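Hypothetical protein AF_0060 (Archaeoglobus fulgidus DSM 4304, PDB 2P06) is of unknown function but binds magnesium and probably acts as a nucleotide pyrophosphohydrolase of the MazG family. Local coordinates at residues L62-L65 and F66-M69. Residues are numbered along the deposited sequence; the frame is centred on the assembly and turned at random.
Sequences LSRL and FEEM. With MG (magnesium ion), chain E.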
loop_
_atom_site.group_PDB
_atom_site.type_symbol
_atom_site.label_atom_id
_atom_site.label_comp_id
_atom_site.label_asym_id
_atom_site.label_seq_id
_atom_site.Cartn_x
_atom_site.Cartn_y
_atom_site.Cartn_z
ATOM N N LEU B 62 -11.603 19.102 14.161
ATOM C CA LEU B 62 -10.813 19.054 15.385
ATOM C C LEU B 62 -11.601 18.695 16.629
ATOM O O LEU B 62 -11.223 17.769 17.379
ATOM C CB LEU B 62 -10.165 20.407 15.646
ATOM C CG LEU B 62 -8.709 20.573 15.251
ATOM C CD1 LEU B 62 -8.297 22.052 15.255
ATOM C CD2 LEU B 62 -7.864 19.750 16.195
ATOM N N SER B 63 -12.653 19.458 16.909
ATOM C CA SER B 63 -13.418 19.204 18.129
ATOM C C SER B 63 -14.084 17.823 18.034
ATOM O O SER B 63 -14.183 17.114 19.033
ATOM C CB SER B 63 -14.424 20.319 18.415
ATOM O OG SER B 63 -15.223 20.459 17.295
ATOM N N ARG B 64 -14.518 17.422 16.837
ATOM C CA ARG B 64 -15.072 16.072 16.690
ATOM C C ARG B 64 -13.991 15.003 16.969
ATOM O O ARG B 64 -14.245 14.017 17.670
ATOM C CB ARG B 64 -15.702 15.861 15.310
ATOM C CG ARG B 64 -17.004 16.623 15.018
ATOM C CD ARG B 64 -18.285 15.941 15.481
ATOM N NE ARG B 64 -18.385 14.513 15.155
ATOM C CZ ARG B 64 -18.084 13.512 15.989
ATOM N NH1 ARG B 64 -18.207 12.260 15.574
ATOM N NH2 ARG B 64 -17.647 13.732 17.222
ATOM N N LEU B 65 -12.778 15.199 16.443
ATOM C CA LEU B 65 -11.673 14.249 16.703
ATOM C C LEU B 65 -11.363 14.103 18.202
ATOM O O LEU B 65 -11.217 12.990 18.730
ATOM C CB LEU B 65 -10.405 14.680 15.971
ATOM C CG LEU B 65 -9.118 13.899 16.247
ATOM C CD1 LEU B 65 -9.274 12.397 15.969
ATOM C CD2 LEU B 65 -7.989 14.484 15.416
ATOM N N PHE B 66 -11.237 15.244 18.864
ATOM C CA PHE B 66 -11.062 15.304 20.297
ATOM C C PHE B 66 -12.208 14.603 21.037
ATOM O O PHE B 66 -11.968 13.918 22.027
ATOM C CB PHE B 66 -10.938 16.772 20.742
ATOM C CG PHE B 66 -9.546 17.317 20.644
ATOM C CD1 PHE B 66 -8.775 17.108 19.531
ATOM C CD2 PHE B 66 -8.999 18.033 21.679
ATOM C CE1 PHE B 66 -7.454 17.587 19.450
ATOM C CE2 PHE B 66 -7.674 18.519 21.611
ATOM C CZ PHE B 66 -6.908 18.288 20.481
ATOM N N GLU B 67 -13.449 14.773 20.573
ATOM C CA GLU B 67 -14.583 14.049 21.161
ATOM C C GLU B 67 -14.404 12.535 21.044
ATOM O O GLU B 67 -14.668 11.768 21.997
ATOM C CB GLU B 67 -15.917 14.478 20.524
ATOM C CG GLU B 67 -16.410 15.832 20.989
ATOM C CD GLU B 67 -17.528 16.402 20.114
ATOM O OE1 GLU B 67 -18.059 15.649 19.267
ATOM O OE2 GLU B 67 -17.869 17.597 20.277
ATOM N N GLU B 68 -13.932 12.093 19.886
ATOM C CA GLU B 68 -13.754 10.670 19.650
ATOM C C GLU B 68 -12.576 10.132 20.469
ATOM O O GLU B 68 -12.620 9.010 20.973
ATOM C CB GLU B 68 -13.585 10.388 18.158
ATOM C CG GLU B 68 -14.800 10.797 17.298
ATOM C CD GLU B 68 -16.062 10.001 17.613
ATOM O OE1 GLU B 68 -15.989 8.839 18.048
ATOM O OE2 GLU B 68 -17.142 10.531 17.390
HETATM N N MSE B 69 -11.526 10.931 20.610
HETATM C CA MSE B 69 -10.385 10.524 21.414
HETATM C C MSE B 69 -10.771 10.435 22.885
HETATM O O MSE B 69 -10.289 9.543 23.596
HETATM C CB MSE B 69 -9.222 11.491 21.230
HETATM C CG MSE B 69 -8.548 11.365 19.889
HETATM SE SE MSE B 69 -7.081 12.586 19.670
HETATM C CE MSE B 69 -6.298 12.601 21.398
HETATM MG MG MG E . -16.521 7.067 19.298
HETATM O O HOH W 1 -14.064 6.883 19.538
HETATM O O HOH W 2 -18.532 6.980 18.818
#
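R64 reaches one turn up its own helix and grips two glutamates, E67 and E68, with the edge of its guanidinium. The straighter bond joins R64 NH1 to E68 OE2 at 2.7 Å, with the acceptor in the guanidinium plane but the two flat groups turned 72° apart. R64 NH2 meets E67 OE1 at 2.8 Å, here with the planes only 30° apart, and adds a weak bond to E68 OE2. Bends at chi2 (-86°) and chi3 turn the end of the arginine along the helix and bring both nitrogens to the carboxylates, each of which is met on its anti side. The two oxygens of E68 have different partners: OE1 binds the magnesium ion at 2.2 Å, while OE2 takes R64 and a second arginine, R42. The guanidinium is thus a second-shell group that helps fix the rotation of a metal-binding carboxylate, and a leucine in place of R64 would probably leave E67 OE1 without this mate and E68 OE2 with only R42 of its two arginines. Water 1, a magnesium ligand, also donates to E68 O. Along the same helix, L62 CD2 lies 3.9 Å from F66 CE1, and L65 CD1 approaches M69 CG at 4.1 Å. Backbone i to i+4 bonds join L62-F66, R64-E68 and L65-M69. E71, E87 and D90 complete the acidic magnesium site, characteristic of MazG-type enzymes, between helices 58-77 and 81-103. F94 of the latter packs on R64, L65 and E68, whereas L62 packs on V76 and F66 on L72 of the second subunit, whose R73 makes a cation-pi contact with the F66 ring.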